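Local coordinates for ParM protein (Staphylococcus aureus, PDB 3JS6), which probably polymerises as an actin-like protein into dynamic filaments that segregate plasmid DNA, at residues A[187-192]-A[294-299]. Numbering follows the deposited sequence.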
ATOM      1  N   SER A 187      -0.530   2.603  18.350  1.00 18.18           N
ATOM      2  CA  SER A 187       0.675   2.712  17.566  1.00 20.46           C
ATOM      3  C   SER A 187       0.594   1.720  16.438  1.00 24.51           C
ATOM      4  O   SER A 187      -0.012   0.652  16.559  1.00 29.25           O
ATOM      5  CB  SER A 187       1.918   2.445  18.419  1.00 29.79           C
ATOM      6  OG  SER A 187       2.110   3.474  19.378  1.00 23.80           O
ATOM      7  N   VAL A 188       1.151   2.116  15.317  1.00 18.63           N
ATOM      8  CA  VAL A 188       1.200   1.249  14.155  1.00 20.93           C
ATOM      9  C   VAL A 188       2.670   0.886  14.028  1.00 27.09           C
ATOM     10  O   VAL A 188       3.504   1.777  13.846  1.00 20.96           O
ATOM     11  CB  VAL A 188       0.770   1.973  12.876  1.00 22.49           C
ATOM     12  CG1 VAL A 188       0.934   1.013  11.656  1.00 24.59           C
ATOM     13  CG2 VAL A 188      -0.674   2.440  13.011  1.00 21.79           C
ATOM     14  N   LEU A 189       2.963  -0.408  14.156  1.00 23.66           N
ATOM     15  CA  LEU A 189       4.315  -0.966  14.077  1.00 22.98           C
ATOM     16  C   LEU A 189       4.434  -1.667  12.718  1.00 25.02           C
ATOM     17  O   LEU A 189       3.962  -2.794  12.530  1.00 22.31           O
ATOM     18  CB  LEU A 189       4.522  -1.959  15.249  1.00 18.82           C
ATOM     19  CG  LEU A 189       5.756  -2.871  15.190  1.00 20.71           C
ATOM     20  CD1 LEU A 189       7.010  -2.013  15.102  1.00 29.06           C
ATOM     21  CD2 LEU A 189       5.810  -3.785  16.421  1.00 19.84           C
ATOM     22  N   ASP A 190       5.075  -0.987  11.769  1.00 17.55           N
ATOM     23  CA  ASP A 190       5.196  -1.466  10.393  1.00 20.38           C
ATOM     24  C   ASP A 190       6.576  -2.068  10.027  1.00 27.81           C
ATOM     25  O   ASP A 190       7.545  -1.335   9.847  1.00 27.59           O
ATOM     26  CB  ASP A 190       4.858  -0.264   9.488  1.00 17.91           C
ATOM     27  CG  ASP A 190       4.804  -0.604   8.020  1.00 32.58           C
ATOM     28  OD1 ASP A 190       4.292   0.254   7.275  1.00 40.19           O
ATOM     29  OD2 ASP A 190       5.265  -1.689   7.595  1.00 40.10           O
ATOM     30  N   PHE A 191       6.645  -3.393   9.915  1.00 21.80           N
ATOM     31  CA  PHE A 191       7.886  -4.086   9.551  1.00 27.97           C
ATOM     32  C   PHE A 191       8.025  -4.094   8.032  1.00 25.82           C
ATOM     33  O   PHE A 191       7.463  -4.952   7.352  1.00 30.09           O
ATOM     34  CB  PHE A 191       7.881  -5.530  10.075  1.00 24.98           C
ATOM     35  CG  PHE A 191       7.997  -5.632  11.564  1.00 28.21           C
ATOM     36  CD1 PHE A 191       6.868  -5.858  12.350  1.00 26.54           C
ATOM     37  CD2 PHE A 191       9.234  -5.485  12.185  1.00 27.04           C
ATOM     38  CE1 PHE A 191       6.964  -5.938  13.724  1.00 29.03           C
ATOM     39  CE2 PHE A 191       9.354  -5.562  13.579  1.00 24.57           C
ATOM     40  CZ  PHE A 191       8.222  -5.789  14.350  1.00 35.45           C
ATOM     41  N   GLY A 192       8.751  -3.116   7.501  1.00 23.90           N
ATOM     42  CA  GLY A 192       8.929  -3.029   6.062  1.00 25.90           C
ATOM     43  C   GLY A 192      10.175  -3.766   5.604  1.00 28.35           C
ATOM     44  O   GLY A 192      10.895  -4.328   6.421  1.00 26.26           O
ATOM     45  N   ILE A 294      -1.273  -1.900  19.613  1.00 21.69           N
ATOM     46  CA  ILE A 294      -0.175  -1.704  18.696  1.00 21.72           C
ATOM     47  C   ILE A 294      -0.555  -2.626  17.560  1.00 20.02           C
ATOM     48  O   ILE A 294      -0.663  -3.851  17.742  1.00 23.34           O
ATOM     49  CB  ILE A 294       1.174  -2.157  19.313  1.00 24.12           C
ATOM     50  CG1 ILE A 294       1.555  -1.238  20.480  1.00 27.69           C
ATOM     51  CG2 ILE A 294       2.225  -2.175  18.247  1.00 24.78           C
ATOM     52  CD1 ILE A 294       2.729  -1.768  21.330  1.00 29.14           C
ATOM     53  N   ILE A 295      -0.797  -2.049  16.393  1.00 17.95           N
ATOM     54  CA  ILE A 295      -1.170  -2.825  15.224  1.00 15.53           C
ATOM     55  C   ILE A 295       0.146  -3.183  14.549  1.00 25.20           C
ATOM     56  O   ILE A 295       0.986  -2.307  14.281  1.00 24.71           O
ATOM     57  CB  ILE A 295      -2.059  -1.972  14.267  1.00 16.34           C
ATOM     58  CG1 ILE A 295      -3.461  -1.786  14.862  1.00 27.52           C
ATOM     59  CG2 ILE A 295      -2.249  -2.665  12.957  1.00 18.15           C
ATOM     60  CD1 ILE A 295      -3.607  -0.686  15.810  1.00 32.28           C
ATOM     61  N   VAL A 296       0.339  -4.472  14.304  1.00 20.08           N
ATOM     62  CA  VAL A 296       1.570  -4.957  13.684  1.00 19.92           C
ATOM     63  C   VAL A 296       1.244  -5.142  12.233  1.00 21.61           C
ATOM     64  O   VAL A 296       0.361  -5.922  11.903  1.00 19.92           O
ATOM     65  CB  VAL A 296       1.975  -6.298  14.307  1.00 23.82           C
ATOM     66  CG1 VAL A 296       3.313  -6.768  13.756  1.00 21.87           C
ATOM     67  CG2 VAL A 296       2.023  -6.134  15.824  1.00 27.62           C
ATOM     68  N   THR A 297       1.946  -4.428  11.356  1.00 15.28           N
ATOM     69  CA  THR A 297       1.664  -4.519   9.923  1.00 18.50           C
ATOM     70  C   THR A 297       2.971  -4.601   9.099  1.00 26.30           C
ATOM     71  O   THR A 297       4.061  -4.690   9.668  1.00 25.81           O
ATOM     72  CB  THR A 297       0.794  -3.299   9.491  1.00 22.30           C
ATOM     73  OG1 THR A 297       0.245  -3.527   8.197  1.00 20.50           O
ATOM     74  CG2 THR A 297       1.614  -2.010   9.481  1.00 19.02           C
ATOM     75  N   GLY A 298       2.865  -4.596   7.776  1.00 21.79           N
ATOM     76  CA  GLY A 298       4.067  -4.684   6.951  1.00 25.64           C
ATOM     77  C   GLY A 298       4.382  -6.113   6.544  1.00 24.76           C
ATOM     78  O   GLY A 298       3.846  -7.060   7.117  1.00 22.98           O
ATOM     79  N   GLY A 299       5.257  -6.274   5.551  1.00 31.12           N
ATOM     80  CA  GLY A 299       5.611  -7.608   5.095  1.00 31.08           C
ATOM     81  C   GLY A 299       6.167  -8.478   6.208  1.00 34.57           C
ATOM     82  O   GLY A 299       6.084  -9.708   6.163  1.00 37.10           O
TER
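The ring of F191 receives V296 at its edge, in the ring plane, CG1 of V296 lying 3.7 Å from F191 CE1; T297 O also lies near that plane. Beyond the two strands, H304 meets this ring edge-to-face, and L273 and L308 touch the same side chain. CG1 of V296 stands anti to its own backbone N (chi1 -175°), which carries this methyl to the ring. On the same side of the sheet L189 rests its CB on I294 CG2 at 3.8 Å; the leucine and beta-branched I294 and V296 fill the layer against helices 263-284 and 301-311. On the other face helix 162-169 packs on V188 and I295, and T297 offers its methyl CG2 as an apolar contact to V188 CG1 and, at 3.7 Å, D190 CB. Between these layers the parallel backbones share four hydrogen bonds: I295 N to S187 O, L189 N to I295 O at 2.7 Å, T297 N to L189 O, and F191 N to T297 O. Just past strand 294-297, G298 CA comes within 3.3 Å of D190 OD2; phi 94° favours glycine, and any side chain would hit F191 O and this carboxylate. V188 and D190 instead bond D199 and I197 of strand 196-202, so this central strand of the actin-type sheet is held from both edges.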